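Local coordinates for Lmo1499 protein (Listeria monocytogenes, PDB 4IIW) that probably acts as a lytic transglycosylase that cuts nascent peptidoglycan strands endolytically and so ends their elongation, at residues L172-F183 and I194-N204; Q130-T141 and D187-T195. All blocks are in the same frame, centred on the assembly; numbering follows the deposited sequence.

Interaction 1. Residues L172-F183 and I194-N204. With SO4 (sulfate ion), chain O.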
loop_
_atom_site.group_PDB
_atom_site.type_symbol
_atom_site.label_atom_id
_atom_site.label_comp_id
_atom_site.label_asym_id
_atom_site.label_seq_id
_atom_site.Cartn_x
_atom_site.Cartn_y
_atom_site.Cartn_z
ATOM N N LEU B 172 -49.311 12.079 25.336
ATOM C CA LEU B 172 -48.418 12.821 26.244
ATOM C C LEU B 172 -47.600 13.912 25.560
ATOM O O LEU B 172 -46.699 14.513 26.169
ATOM C CB LEU B 172 -47.504 11.846 27.008
ATOM C CG LEU B 172 -48.248 10.818 27.882
ATOM C CD1 LEU B 172 -47.294 9.772 28.432
ATOM C CD2 LEU B 172 -48.981 11.480 29.034
ATOM N N GLU B 173 -47.906 14.199 24.305
ATOM C CA GLU B 173 -47.180 15.253 23.605
ATOM C C GLU B 173 -47.332 16.506 24.449
ATOM O O GLU B 173 -48.436 16.885 24.797
ATOM C CB GLU B 173 -47.745 15.468 22.199
ATOM C CG GLU B 173 -46.873 16.336 21.328
ATOM C CD GLU B 173 -45.612 15.620 20.840
ATOM O OE1 GLU B 173 -45.719 14.697 19.995
ATOM O OE2 GLU B 173 -44.509 16.009 21.272
ATOM N N GLY B 174 -46.221 17.102 24.832
ATOM C CA GLY B 174 -46.216 18.330 25.637
ATOM C C GLY B 174 -46.125 18.144 27.141
ATOM O O GLY B 174 -45.876 19.102 27.877
ATOM N N TYR B 175 -46.303 16.911 27.605
ATOM C CA TYR B 175 -46.300 16.618 29.046
ATOM C C TYR B 175 -44.964 16.147 29.641
ATOM O O TYR B 175 -44.862 15.914 30.831
ATOM C CB TYR B 175 -47.413 15.635 29.360
ATOM C CG TYR B 175 -48.783 16.236 29.236
ATOM C CD1 TYR B 175 -49.437 16.303 28.007
ATOM C CD2 TYR B 175 -49.438 16.732 30.348
ATOM C CE1 TYR B 175 -50.717 16.854 27.904
ATOM C CE2 TYR B 175 -50.715 17.285 30.251
ATOM C CZ TYR B 175 -51.352 17.339 29.035
ATOM O OH TYR B 175 -52.624 17.892 28.973
ATOM N N LEU B 176 -43.937 16.030 28.812
ATOM C CA LEU B 176 -42.590 15.670 29.282
ATOM C C LEU B 176 -41.770 16.969 29.370
ATOM O O LEU B 176 -41.351 17.524 28.362
ATOM C CB LEU B 176 -41.959 14.653 28.336
ATOM C CG LEU B 176 -42.558 13.239 28.410
ATOM C CD1 LEU B 176 -44.052 13.233 28.317
ATOM C CD2 LEU B 176 -41.942 12.367 27.328
ATOM N N TYR B 177 -41.544 17.438 30.593
ATOM C CA TYR B 177 -40.901 18.733 30.841
ATOM C C TYR B 177 -39.453 18.814 30.368
ATOM O O TYR B 177 -38.704 17.837 30.479
ATOM C CB TYR B 177 -40.968 19.036 32.351
ATOM C CG TYR B 177 -40.724 20.481 32.734
ATOM C CD1 TYR B 177 -41.723 21.445 32.565
ATOM C CD2 TYR B 177 -39.505 20.891 33.296
ATOM C CE1 TYR B 177 -41.510 22.786 32.910
ATOM C CE2 TYR B 177 -39.292 22.242 33.659
ATOM C CZ TYR B 177 -40.298 23.172 33.460
ATOM O OH TYR B 177 -40.099 24.488 33.795
ATOM N N PRO B 178 -39.052 19.982 29.833
ATOM C CA PRO B 178 -37.674 20.168 29.445
ATOM C C PRO B 178 -36.802 20.516 30.661
ATOM O O PRO B 178 -37.045 21.498 31.334
ATOM C CB PRO B 178 -37.731 21.326 28.446
ATOM C CG PRO B 178 -38.941 22.067 28.762
ATOM C CD PRO B 178 -39.878 21.157 29.495
ATOM N N ALA B 179 -35.805 19.684 30.923
ATOM C CA ALA B 179 -34.883 19.839 32.036
ATOM C C ALA B 179 -33.773 18.806 31.859
ATOM O O ALA B 179 -33.714 18.111 30.840
ATOM C CB ALA B 179 -35.606 19.625 33.369
ATOM N N THR B 180 -32.884 18.725 32.836
ATOM C CA THR B 180 -31.805 17.759 32.819
ATOM C C THR B 180 -32.169 16.729 33.832
ATOM O O THR B 180 -32.515 17.070 34.933
ATOM C CB THR B 180 -30.470 18.401 33.185
ATOM O OG1 THR B 180 -30.124 19.337 32.168
ATOM C CG2 THR B 180 -29.365 17.360 33.274
ATOM N N TYR B 181 -32.121 15.462 33.452
ATOM C CA TYR B 181 -32.484 14.370 34.357
ATOM C C TYR B 181 -31.315 13.416 34.470
ATOM O O TYR B 181 -30.515 13.339 33.544
ATOM C CB TYR B 181 -33.667 13.598 33.774
ATOM C CG TYR B 181 -34.866 14.449 33.469
ATOM C CD1 TYR B 181 -34.982 15.119 32.245
ATOM C CD2 TYR B 181 -35.903 14.579 34.396
ATOM C CE1 TYR B 181 -36.086 15.906 31.968
ATOM C CE2 TYR B 181 -37.013 15.363 34.123
ATOM C CZ TYR B 181 -37.100 16.025 32.920
ATOM O OH TYR B 181 -38.215 16.789 32.662
ATOM N N THR B 182 -31.217 12.709 35.598
ATOM C CA THR B 182 -30.174 11.685 35.808
ATOM C C THR B 182 -30.818 10.525 36.571
ATOM O O THR B 182 -31.776 10.727 37.311
ATOM C CB THR B 182 -28.970 12.206 36.598
ATOM O OG1 THR B 182 -29.366 12.454 37.936
ATOM C CG2 THR B 182 -28.436 13.499 36.001
ATOM N N PHE B 183 -30.286 9.319 36.395
ATOM C CA PHE B 183 -30.872 8.133 37.006
ATOM C C PHE B 183 -29.834 7.285 37.701
ATOM O O PHE B 183 -28.796 6.982 37.121
ATOM C CB PHE B 183 -31.611 7.327 35.929
ATOM C CG PHE B 183 -32.689 8.116 35.264
ATOM C CD1 PHE B 183 -33.972 8.105 35.759
ATOM C CD2 PHE B 183 -32.401 8.934 34.196
ATOM C CE1 PHE B 183 -34.962 8.876 35.189
ATOM C CE2 PHE B 183 -33.390 9.707 33.607
ATOM C CZ PHE B 183 -34.678 9.676 34.110
ATOM N N ILE B 194 -39.766 8.344 31.470
ATOM C CA ILE B 194 -40.901 9.156 31.070
ATOM C C ILE B 194 -41.625 9.656 32.326
ATOM O O ILE B 194 -41.998 10.818 32.413
ATOM C CB ILE B 194 -41.838 8.366 30.134
ATOM C CG1 ILE B 194 -41.083 8.009 28.851
ATOM C CG2 ILE B 194 -43.078 9.175 29.785
ATOM C CD1 ILE B 194 -41.707 6.866 28.073
ATOM N N THR B 195 -41.782 8.790 33.322
ATOM C CA THR B 195 -42.468 9.198 34.539
ATOM C C THR B 195 -41.774 10.394 35.167
ATOM O O THR B 195 -42.445 11.311 35.611
ATOM C CB THR B 195 -42.601 8.050 35.562
ATOM O OG1 THR B 195 -43.389 7.004 34.993
ATOM C CG2 THR B 195 -43.271 8.529 36.891
ATOM N N GLU B 196 -40.450 10.411 35.203
ATOM C CA GLU B 196 -39.762 11.551 35.816
ATOM C C GLU B 196 -40.024 12.858 35.074
ATOM O O GLU B 196 -40.091 13.920 35.684
ATOM C CB GLU B 196 -38.258 11.313 35.940
ATOM C CG GLU B 196 -37.917 10.256 36.953
ATOM C CD GLU B 196 -38.318 10.659 38.363
ATOM O OE1 GLU B 196 -37.796 11.679 38.874
ATOM O OE2 GLU B 196 -39.136 9.937 38.965
HETATM N N MSE B 197 -40.192 12.780 33.767
HETATM C CA MSE B 197 -40.455 13.966 32.976
HETATM C C MSE B 197 -41.883 14.437 33.209
HETATM O O MSE B 197 -42.138 15.656 33.263
HETATM C CB MSE B 197 -40.213 13.688 31.506
HETATM C CG MSE B 197 -38.785 13.239 31.211
HETATM SE SE MSE B 197 -38.504 12.846 29.311
HETATM C CE MSE B 197 -36.657 12.284 29.419
ATOM N N VAL B 198 -42.815 13.498 33.360
ATOM C CA VAL B 198 -44.198 13.877 33.628
ATOM C C VAL B 198 -44.293 14.508 35.036
ATOM O O VAL B 198 -45.012 15.481 35.247
ATOM C CB VAL B 198 -45.181 12.697 33.461
ATOM C CG1 VAL B 198 -46.556 13.088 33.936
ATOM C CG2 VAL B 198 -45.236 12.257 32.000
ATOM N N LYS B 199 -43.530 13.966 35.976
ATOM C CA LYS B 199 -43.482 14.503 37.326
ATOM C C LYS B 199 -42.904 15.910 37.327
ATOM O O LYS B 199 -43.378 16.773 38.058
ATOM C CB LYS B 199 -42.672 13.574 38.241
ATOM C CG LYS B 199 -42.186 14.220 39.521
ATOM C CD LYS B 199 -41.864 13.220 40.588
ATOM C CE LYS B 199 -40.918 12.149 40.147
ATOM N NZ LYS B 199 -40.695 11.165 41.246
ATOM N N ALA B 200 -41.877 16.149 36.524
ATOM C CA ALA B 200 -41.294 17.488 36.463
ATOM C C ALA B 200 -42.357 18.495 35.992
ATOM O O ALA B 200 -42.443 19.607 36.518
ATOM C CB ALA B 200 -40.083 17.515 35.546
ATOM N N THR B 201 -43.173 18.102 35.014
ATOM C CA THR B 201 -44.202 19.002 34.512
ATOM C C THR B 201 -45.149 19.351 35.656
ATOM O O THR B 201 -45.397 20.514 35.916
ATOM C CB THR B 201 -44.999 18.398 33.330
ATOM O OG1 THR B 201 -44.144 18.251 32.176
ATOM C CG2 THR B 201 -46.223 19.296 32.982
ATOM N N ASP B 202 -45.635 18.322 36.350
ATOM C CA ASP B 202 -46.542 18.470 37.477
ATOM C C ASP B 202 -45.966 19.406 38.537
ATOM O O ASP B 202 -46.664 20.280 39.020
ATOM C CB ASP B 202 -46.841 17.089 38.094
ATOM C CG ASP B 202 -47.864 17.148 39.235
ATOM O OD1 ASP B 202 -49.063 17.424 38.963
ATOM O OD2 ASP B 202 -47.477 16.856 40.396
ATOM N N VAL B 203 -44.697 19.225 38.888
ATOM C CA VAL B 203 -44.051 20.057 39.887
ATOM C C VAL B 203 -43.872 21.492 39.440
ATOM O O VAL B 203 -44.091 22.426 40.201
ATOM C CB VAL B 203 -42.625 19.564 40.182
ATOM C CG1 VAL B 203 -41.894 20.555 41.100
ATOM C CG2 VAL B 203 -42.647 18.139 40.764
ATOM N N ASN B 204 -43.489 21.660 38.187
ATOM C CA ASN B 204 -43.102 22.966 37.682
ATOM C C ASN B 204 -44.196 23.871 37.193
ATOM O O ASN B 204 -43.927 25.032 36.898
ATOM C CB ASN B 204 -41.995 22.791 36.635
ATOM C CG ASN B 204 -40.687 22.284 37.264
ATOM O OD1 ASN B 204 -40.181 22.875 38.216
ATOM N ND2 ASN B 204 -40.151 21.196 36.741
HETATM S S SO4 O . -32.787 21.742 35.129
HETATM O O1 SO4 O . -33.494 21.685 36.407
HETATM O O2 SO4 O . -32.747 20.406 34.559
HETATM O O3 SO4 O . -33.484 22.648 34.221
HETATM O O4 SO4 O . -31.429 22.237 35.338
HETATM O O HOH W 1 -44.162 19.597 29.900
#
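The backbone oxygen of M197 takes two N-H groups. Y177 N donates to M197 O across the contact at 3.3 Å, nearly straight at 171°. T201 N, the ordinary helical donor, reaches the same oxygen from the opposite face of its carbonyl plane. One helical turn on, T201 OG1 donates to Y175 O at 2.8 Å, from above the carbonyl plane. OG1 sits anti to the carbonyl carbon, beside T201 N, which leaves it facing Y175 O. It also receives a water that donates to G174 O as well. The hydroxyl and the water thus tie helix 190-204 to the type II turn L172-Y175. The ring of Y175 leads away from the helix, and its OH pairs with H220. Beyond the turn the chain runs along the helix and enters strand 180-181, which pairs antiparallel with strand 111-112. L176, M197 and V198 pack together here. L176 CB meets M197 CB at 3.7 Å, and L176 CD1 meets V198 CG2. M197, a selenomethionine, sets CG over one face of the Y181 ring, 4.0 Å from its centroid, in a CH-pi contact. Its SE stands oblique to that ring, a Met-aromatic contact. A200 CB comes to the ring edge, 3.5 Å from Y181 OH. The Y177 ring swings anti to its own N (chi1 -163°) and receives N204 over one face, with ring and amide planes 29° apart. P178 CD lies over the opposite face, near the rim.

Interaction 2. Residues Q130-T141 and D187-T195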
loop_
_atom_site.group_PDB
_atom_site.type_symbol
_atom_site.label_atom_id
_atom_site.label_comp_id
_atom_site.label_asym_id
_atom_site.label_seq_id
_atom_site.Cartn_x
_atom_site.Cartn_y
_atom_site.Cartn_z
ATOM N N GLN B 130 -29.561 6.054 27.156
ATOM C CA GLN B 130 -29.689 4.688 27.658
ATOM C C GLN B 130 -29.758 3.807 26.401
ATOM O O GLN B 130 -30.840 3.436 25.952
ATOM C CB GLN B 130 -30.935 4.555 28.555
ATOM C CG GLN B 130 -30.834 3.527 29.729
ATOM C CD GLN B 130 -30.829 2.055 29.304
ATOM O OE1 GLN B 130 -29.984 1.608 28.505
ATOM N NE2 GLN B 130 -31.747 1.279 29.885
ATOM N N PRO B 131 -28.588 3.474 25.835
ATOM C CA PRO B 131 -28.460 2.712 24.572
ATOM C C PRO B 131 -29.105 1.326 24.546
ATOM O O PRO B 131 -29.492 0.868 23.481
ATOM C CB PRO B 131 -26.949 2.602 24.373
ATOM C CG PRO B 131 -26.387 2.673 25.742
ATOM C CD PRO B 131 -27.298 3.598 26.533
ATOM N N LYS B 132 -29.225 0.658 25.687
ATOM C CA LYS B 132 -29.879 -0.654 25.705
ATOM C C LYS B 132 -31.349 -0.545 25.260
ATOM O O LYS B 132 -31.949 -1.536 24.848
ATOM C CB LYS B 132 -29.730 -1.346 27.080
ATOM C CG LYS B 132 -28.284 -1.888 27.339
ATOM C CD LYS B 132 -28.076 -2.464 28.747
ATOM C CE LYS B 132 -28.754 -3.821 28.975
ATOM N NZ LYS B 132 -28.046 -4.970 28.326
ATOM N N LEU B 133 -31.913 0.662 25.324
ATOM C CA LEU B 133 -33.289 0.901 24.878
ATOM C C LEU B 133 -33.367 1.195 23.371
ATOM O O LEU B 133 -32.485 1.837 22.796
ATOM C CB LEU B 133 -33.926 2.053 25.660
ATOM C CG LEU B 133 -34.250 1.854 27.149
ATOM C CD1 LEU B 133 -34.782 3.176 27.709
ATOM C CD2 LEU B 133 -35.263 0.738 27.387
ATOM N N LYS B 134 -34.438 0.710 22.750
ATOM C CA LYS B 134 -34.697 0.883 21.322
ATOM C C LYS B 134 -35.761 1.957 21.082
ATOM O O LYS B 134 -36.742 2.051 21.829
ATOM C CB LYS B 134 -35.129 -0.445 20.701
ATOM C CG LYS B 134 -33.973 -1.320 20.256
ATOM C CD LYS B 134 -33.090 -1.849 21.384
ATOM C CE LYS B 134 -31.746 -2.356 20.824
ATOM N NZ LYS B 134 -31.906 -3.189 19.590
ATOM N N LYS B 135 -35.575 2.753 20.031
ATOM C CA LYS B 135 -36.499 3.852 19.738
ATOM C C LYS B 135 -37.955 3.411 19.574
ATOM O O LYS B 135 -38.852 4.034 20.131
ATOM C CB LYS B 135 -36.059 4.650 18.507
ATOM C CG LYS B 135 -36.870 5.945 18.323
ATOM C CD LYS B 135 -36.341 6.846 17.218
ATOM C CE LYS B 135 -37.170 8.116 17.155
ATOM N NZ LYS B 135 -36.648 9.146 16.221
ATOM N N ALA B 136 -38.186 2.346 18.820
ATOM C CA ALA B 136 -39.547 1.857 18.580
ATOM C C ALA B 136 -40.311 1.538 19.878
ATOM O O ALA B 136 -41.503 1.806 19.967
ATOM C CB ALA B 136 -39.517 0.626 17.651
ATOM N N ASP B 137 -39.615 0.980 20.871
ATOM C CA ASP B 137 -40.228 0.606 22.161
ATOM C C ASP B 137 -40.558 1.816 23.021
ATOM O O ASP B 137 -41.601 1.849 23.682
ATOM C CB ASP B 137 -39.288 -0.279 22.958
ATOM C CG ASP B 137 -38.922 -1.538 22.235
ATOM O OD1 ASP B 137 -39.529 -1.828 21.169
ATOM O OD2 ASP B 137 -38.015 -2.242 22.736
ATOM N N VAL B 138 -39.639 2.780 23.037
ATOM C CA VAL B 138 -39.814 4.006 23.778
ATOM C C VAL B 138 -41.012 4.752 23.230
ATOM O O VAL B 138 -41.776 5.324 23.992
ATOM C CB VAL B 138 -38.558 4.902 23.684
ATOM C CG1 VAL B 138 -38.797 6.276 24.333
ATOM C CG2 VAL B 138 -37.366 4.197 24.310
ATOM N N LEU B 139 -41.178 4.761 21.908
ATOM C CA LEU B 139 -42.349 5.409 21.306
ATOM C C LEU B 139 -43.618 4.652 21.683
ATOM O O LEU B 139 -44.647 5.257 21.983
ATOM C CB LEU B 139 -42.234 5.513 19.781
ATOM C CG LEU B 139 -41.341 6.624 19.216
ATOM C CD1 LEU B 139 -41.401 6.569 17.709
ATOM C CD2 LEU B 139 -41.742 8.034 19.715
ATOM N N LYS B 140 -43.553 3.329 21.656
ATOM C CA LYS B 140 -44.704 2.530 22.039
ATOM C C LYS B 140 -45.098 2.786 23.504
ATOM O O LYS B 140 -46.271 2.923 23.809
ATOM C CB LYS B 140 -44.430 1.046 21.840
ATOM C CG LYS B 140 -45.637 0.191 22.168
ATOM C CD LYS B 140 -45.415 -1.284 21.835
ATOM C CE LYS B 140 -46.696 -2.073 22.082
ATOM N NZ LYS B 140 -46.538 -3.514 21.810
ATOM N N THR B 141 -44.117 2.842 24.398
ATOM C CA THR B 141 -44.411 3.070 25.798
ATOM C C THR B 141 -45.118 4.410 25.950
ATOM O O THR B 141 -46.116 4.523 26.645
ATOM C CB THR B 141 -43.135 3.063 26.686
ATOM O OG1 THR B 141 -42.528 1.764 26.684
ATOM C CG2 THR B 141 -43.489 3.416 28.106
ATOM N N ASP B 187 -30.482 -0.555 34.469
ATOM C CA ASP B 187 -31.145 -0.708 33.137
ATOM C C ASP B 187 -32.461 0.043 33.196
ATOM O O ASP B 187 -33.544 -0.510 33.015
ATOM C CB ASP B 187 -31.397 -2.174 32.757
ATOM C CG ASP B 187 -30.142 -2.894 32.279
ATOM O OD1 ASP B 187 -30.170 -4.154 32.238
ATOM O OD2 ASP B 187 -29.142 -2.211 31.938
ATOM N N VAL B 188 -32.352 1.326 33.452
ATOM C CA VAL B 188 -33.505 2.152 33.606
ATOM C C VAL B 188 -34.479 1.964 32.441
ATOM O O VAL B 188 -34.087 2.025 31.278
ATOM C CB VAL B 188 -33.048 3.599 33.821
ATOM C CG1 VAL B 188 -34.113 4.543 33.534
ATOM C CG2 VAL B 188 -32.545 3.745 35.236
ATOM N N SER B 189 -35.749 1.722 32.772
ATOM C CA SER B 189 -36.787 1.498 31.770
ATOM C C SER B 189 -37.306 2.791 31.240
ATOM O O SER B 189 -37.234 3.817 31.899
ATOM C CB SER B 189 -37.978 0.737 32.341
ATOM O OG SER B 189 -38.764 1.573 33.190
ATOM N N ALA B 190 -37.864 2.722 30.044
ATOM C CA ALA B 190 -38.452 3.871 29.407
ATOM C C ALA B 190 -39.572 4.454 30.294
ATOM O O ALA B 190 -39.728 5.683 30.386
ATOM C CB ALA B 190 -38.989 3.493 28.015
ATOM N N GLU B 191 -40.328 3.570 30.956
ATOM C CA GLU B 191 -41.413 4.004 31.836
ATOM C C GLU B 191 -40.891 4.850 32.992
ATOM O O GLU B 191 -41.490 5.889 33.315
ATOM C CB GLU B 191 -42.227 2.829 32.371
ATOM C CG GLU B 191 -43.054 2.062 31.328
ATOM C CD GLU B 191 -42.223 1.120 30.446
ATOM O OE1 GLU B 191 -41.043 0.858 30.777
ATOM O OE2 GLU B 191 -42.768 0.614 29.433
ATOM N N GLN B 192 -39.793 4.428 33.621
ATOM C CA GLN B 192 -39.230 5.198 34.738
ATOM C C GLN B 192 -38.834 6.579 34.283
ATOM O O GLN B 192 -39.121 7.563 34.951
ATOM C CB GLN B 192 -37.997 4.513 35.359
ATOM C CG GLN B 192 -37.346 5.372 36.452
ATOM C CD GLN B 192 -36.186 4.720 37.237
ATOM O OE1 GLN B 192 -35.554 5.413 38.042
ATOM N NE2 GLN B 192 -35.895 3.418 37.006
ATOM N N ILE B 193 -38.165 6.640 33.134
ATOM C CA ILE B 193 -37.676 7.894 32.593
ATOM C C ILE B 193 -38.811 8.844 32.242
ATOM O O ILE B 193 -38.825 10.019 32.662
ATOM C CB ILE B 193 -36.848 7.641 31.345
ATOM C CG1 ILE B 193 -35.599 6.824 31.715
ATOM C CG2 ILE B 193 -36.460 8.963 30.682
ATOM C CD1 ILE B 193 -34.742 6.391 30.524
ATOM N N ILE B 194 -39.766 8.344 31.470
ATOM C CA ILE B 194 -40.901 9.156 31.070
ATOM C C ILE B 194 -41.625 9.656 32.326
ATOM O O ILE B 194 -41.998 10.818 32.413
ATOM C CB ILE B 194 -41.838 8.366 30.134
ATOM C CG1 ILE B 194 -41.083 8.009 28.851
ATOM C CG2 ILE B 194 -43.078 9.175 29.785
ATOM C CD1 ILE B 194 -41.707 6.866 28.073
ATOM N N THR B 195 -41.782 8.790 33.322
ATOM C CA THR B 195 -42.468 9.198 34.539
ATOM C C THR B 195 -41.774 10.394 35.167
ATOM O O THR B 195 -42.445 11.311 35.611
ATOM C CB THR B 195 -42.601 8.050 35.562
ATOM O OG1 THR B 195 -43.389 7.004 34.993
ATOM C CG2 THR B 195 -43.271 8.529 36.891
#
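The amide of Q130 reaches across to the loop before helix 190-204. Its NE2 donates to V188 O at 2.8 Å, with an N-H...O angle of 157°. The acceptor lies close to the amide plane of Q130, and a bend at chi2 (-71°) turns the amide to it. L133 CD1 lies against the start of the helix, 4.2 Å from A190 CB, and also meets I193 CD1. A190 CB also meets V138 CG2 at 4.1 Å. At the far end T141 and E191 cross at about a right angle. T141 OG1 lies 3.0 Å from E191 OE2, but D137 O is also within reach of its one proton. The other branch, T141 CG2, lies against the E191 carboxylate and also reaches I194 CD1 at 3.9 Å. At the exposed end the aliphatic part of K132 lies against the D187 carboxylate, CD to OD2 3.4 Å. The charged K132 NZ stays 4.5 Å from D187 OD1, too far for a salt bridge. I126 of helix 119-129 touches both L133 and I193. S189 OG accepts from Q192 N, a classic N-cap. The arrangement is a helix-helix packing: segments 135-141 and 190-195 have axes 10.1 Å apart at closest approach and a crossing angle of -55°.

Helix 190-204 serves both contacts, and their segments alternate along the chain. Interaction 2 uses its N-terminal end and the loop before it, while interaction 1 uses the rest. I194 is the residue that touches in both contacts: its CG2 faces L172 and L176 in interaction 1, while its CD1 serves interaction 2. The centres are about 14 Å apart. F183, which follows strand 180-181, bridges them directly: its CB lies 3.8 Å from V188 CG2 and its CZ 3.8 Å from I193 CA. Helix 119-129 packs on both, with I126 touching M197 in one and L133 and I193 in the other. Both lie away from E232, the residue predicted to be important for catalysis.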